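Long-range contact in flavin reductase domain protein (Arthrobacter sp., PDB 2QCK), which probably binds FMN and reduces flavin, as expected of a flavin reductase: residues H20-T28 against G37-S45. Residues are numbered along the deposited sequence; the frame is centred on the assembly and turned at random.
Sequences HAAGVAIIT and GFTATSVAS
I27 and F38 face each other as an antiparallel hydrogen-bonded pair, and their side chains lie side by side. The I27 CB hydrogen points over one face of the F38 ring, a CH-pi contact with CB 3.9 Å from the ring centroid. The touch is off-centre, toward the rim, where I27 CG2 also packs on CE1 and CZ. The F38 ring sits there because CG stands between its backbone N and carbonyl carbon (chi1 53°), which folds the ring back over I27. Along the same face, A25 CB meets V43 CG2 at 3.9 Å.

On the other face I26 CG1 packs near T39 OG1, whose hydrogen bond goes to A86 O. Beside this, V24 CG1 presses on T39 CG2 at 3.5 Å, tighter than usual.

The backbone fixes this register. A25 and A40 exchange two bonds; A25 N reaches A40 O at 3.0 Å and is almost straight (176°). I27 N bonds F38 O at 2.9 Å. Past A40 the direct pairing gives way to a water. It donates to G23 O and to A40 O (2.8 Å) and accepts from V43 N, so it ties G23 of 20-28 to both A40 and V43 of 37-45. A40 O thus takes two bonds. A22 CB rests against T41 CB at 3.8 Å.

Further out, I26 pairs with H76 of strand 72-77, and F55 of strand 51-58 covers both I27 and F38. V43 O accepts a bond from H20 NE2 of the second subunit. Residues 22-28 and 37-40 belong to the antiparallel hairpin 22-31/34-40; 41-45 lead on into strand 44-48. The chemistry implies an apolar, largely buried hairpin face, with the water satisfying backbone polar groups where the strands part.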
loop_
_atom_site.group_PDB
_atom_site.type_symbol
_atom_site.label_atom_id
_atom_site.label_comp_id
_atom_site.label_asym_id
_atom_site.label_seq_id
_atom_site.Cartn_x
_atom_site.Cartn_y
_atom_site.Cartn_z
ATOM N N HIS A 20 7.671 7.595 -1.697
ATOM C CA HIS A 20 7.174 6.438 -0.994
ATOM C C HIS A 20 7.188 5.291 -1.999
ATOM O O HIS A 20 6.492 5.357 -3.004
ATOM C CB HIS A 20 5.759 6.754 -0.513
ATOM C CG HIS A 20 5.168 5.716 0.371
ATOM N ND1 HIS A 20 5.702 5.403 1.607
ATOM C CD2 HIS A 20 4.083 4.925 0.217
ATOM C CE1 HIS A 20 4.971 4.455 2.169
ATOM N NE2 HIS A 20 3.978 4.151 1.353
ATOM N N ALA A 21 7.980 4.251 -1.751
ATOM C CA ALA A 21 8.066 3.114 -2.679
ATOM C C ALA A 21 6.872 2.169 -2.490
ATOM O O ALA A 21 6.130 2.231 -1.494
ATOM C CB ALA A 21 9.361 2.361 -2.444
ATOM N N ALA A 22 6.682 1.243 -3.424
ATOM C CA ALA A 22 5.521 0.375 -3.353
ATOM C C ALA A 22 5.767 -0.924 -4.115
ATOM O O ALA A 22 6.539 -0.933 -5.053
ATOM C CB ALA A 22 4.315 1.109 -3.932
ATOM N N GLY A 23 5.118 -2.001 -3.704
ATOM C CA GLY A 23 5.116 -3.212 -4.491
ATOM C C GLY A 23 4.130 -3.116 -5.615
ATOM O O GLY A 23 3.215 -2.333 -5.547
ATOM N N VAL A 24 4.271 -3.978 -6.623
ATOM C CA VAL A 24 3.460 -3.885 -7.837
ATOM C C VAL A 24 2.628 -5.157 -7.940
ATOM O O VAL A 24 3.184 -6.250 -7.862
ATOM C CB VAL A 24 4.356 -3.654 -9.099
ATOM C CG1 VAL A 24 3.499 -3.459 -10.382
ATOM C CG2 VAL A 24 5.288 -2.446 -8.870
ATOM N N ALA A 25 1.301 -4.992 -8.056
ATOM C CA ALA A 25 0.361 -6.080 -8.315
ATOM C C ALA A 25 -0.462 -5.733 -9.567
ATOM O O ALA A 25 -0.395 -4.619 -10.030
ATOM C CB ALA A 25 -0.572 -6.290 -7.079
ATOM N N ILE A 26 -1.206 -6.696 -10.121
ATOM C CA ILE A 26 -2.191 -6.435 -11.170
ATOM C C ILE A 26 -3.559 -6.994 -10.781
ATOM O O ILE A 26 -3.676 -8.150 -10.278
ATOM C CB ILE A 26 -1.807 -6.996 -12.576
ATOM C CG1 ILE A 26 -0.504 -6.351 -13.074
ATOM C CG2 ILE A 26 -2.971 -6.716 -13.501
ATOM C CD1 ILE A 26 0.256 -7.121 -14.161
ATOM N N ILE A 27 -4.584 -6.160 -10.974
ATOM C CA ILE A 27 -5.984 -6.517 -10.655
ATOM C C ILE A 27 -6.644 -6.851 -11.962
ATOM O O ILE A 27 -6.436 -6.141 -12.921
ATOM C CB ILE A 27 -6.737 -5.342 -10.001
ATOM C CG1 ILE A 27 -6.109 -5.020 -8.659
ATOM C CG2 ILE A 27 -8.278 -5.648 -9.833
ATOM C CD1 ILE A 27 -6.516 -5.964 -7.551
ATOM N N THR A 28 -7.434 -7.918 -11.976
ATOM C CA THR A 28 -8.155 -8.344 -13.208
ATOM C C THR A 28 -9.638 -8.477 -12.869
ATOM O O THR A 28 -9.986 -8.762 -11.734
ATOM C CB THR A 28 -7.629 -9.644 -13.722
ATOM O OG1 THR A 28 -7.719 -10.647 -12.655
ATOM C CG2 THR A 28 -6.192 -9.423 -14.247
ATOM N N GLY A 37 -8.185 -5.187 -16.635
ATOM C CA GLY A 37 -7.192 -5.329 -15.567
ATOM C C GLY A 37 -6.258 -4.159 -15.551
ATOM O O GLY A 37 -6.166 -3.428 -16.517
ATOM N N PHE A 38 -5.549 -3.966 -14.449
ATOM C CA PHE A 38 -4.711 -2.796 -14.362
ATOM C C PHE A 38 -3.627 -2.991 -13.298
ATOM O O PHE A 38 -3.825 -3.696 -12.322
ATOM C CB PHE A 38 -5.595 -1.566 -14.086
ATOM C CG PHE A 38 -6.490 -1.724 -12.899
ATOM C CD1 PHE A 38 -7.731 -2.387 -13.006
ATOM C CD2 PHE A 38 -6.087 -1.282 -11.659
ATOM C CE1 PHE A 38 -8.558 -2.567 -11.903
ATOM C CE2 PHE A 38 -6.897 -1.474 -10.550
ATOM C CZ PHE A 38 -8.159 -2.102 -10.697
ATOM N N THR A 39 -2.466 -2.401 -13.535
ATOM C CA THR A 39 -1.353 -2.430 -12.603
ATOM C C THR A 39 -1.746 -1.530 -11.462
ATOM O O THR A 39 -2.339 -0.502 -11.687
ATOM C CB THR A 39 -0.044 -1.950 -13.330
ATOM O OG1 THR A 39 0.259 -2.902 -14.338
ATOM C CG2 THR A 39 1.213 -1.809 -12.411
ATOM N N ALA A 40 -1.324 -1.877 -10.247
ATOM C CA ALA A 40 -1.701 -1.181 -9.048
ATOM C C ALA A 40 -0.539 -1.199 -8.052
ATOM O O ALA A 40 0.161 -2.184 -7.899
ATOM C CB ALA A 40 -2.908 -1.841 -8.410
ATOM N N THR A 41 -0.304 -0.069 -7.424
ATOM C CA THR A 41 0.677 0.015 -6.339
ATOM C C THR A 41 0.054 0.179 -4.946
ATOM O O THR A 41 0.785 0.358 -3.965
ATOM C CB THR A 41 1.643 1.183 -6.593
ATOM O OG1 THR A 41 0.892 2.341 -6.970
ATOM C CG2 THR A 41 2.617 0.851 -7.742
ATOM N N SER A 42 -1.260 0.079 -4.811
ATOM C CA SER A 42 -1.898 0.329 -3.501
ATOM C C SER A 42 -2.458 -0.892 -2.794
ATOM O O SER A 42 -3.112 -0.781 -1.751
ATOM C CB SER A 42 -3.000 1.370 -3.655
ATOM O OG SER A 42 -3.973 0.983 -4.616
ATOM N N VAL A 43 -2.194 -2.062 -3.330
ATOM C CA VAL A 43 -2.788 -3.263 -2.806
ATOM C C VAL A 43 -2.135 -3.443 -1.438
ATOM O O VAL A 43 -0.921 -3.315 -1.354
ATOM C CB VAL A 43 -2.514 -4.484 -3.716
ATOM C CG1 VAL A 43 -2.857 -5.754 -3.009
ATOM C CG2 VAL A 43 -3.318 -4.376 -5.063
ATOM N N ALA A 44 -2.933 -3.709 -0.408
ATOM C CA ALA A 44 -2.449 -3.877 0.995
ATOM C C ALA A 44 -3.326 -4.895 1.641
ATOM O O ALA A 44 -4.532 -4.943 1.410
ATOM C CB ALA A 44 -2.545 -2.604 1.760
ATOM N N SER A 45 -2.709 -5.706 2.472
ATOM C CA SER A 45 -3.419 -6.563 3.394
ATOM C C SER A 45 -4.296 -5.778 4.382
ATOM O O SER A 45 -3.846 -4.762 4.930
ATOM C CB SER A 45 -2.376 -7.344 4.176
ATOM O OG SER A 45 -3.044 -8.347 4.871
HETATM O O HOH W 1 0.143 -2.882 -5.139
#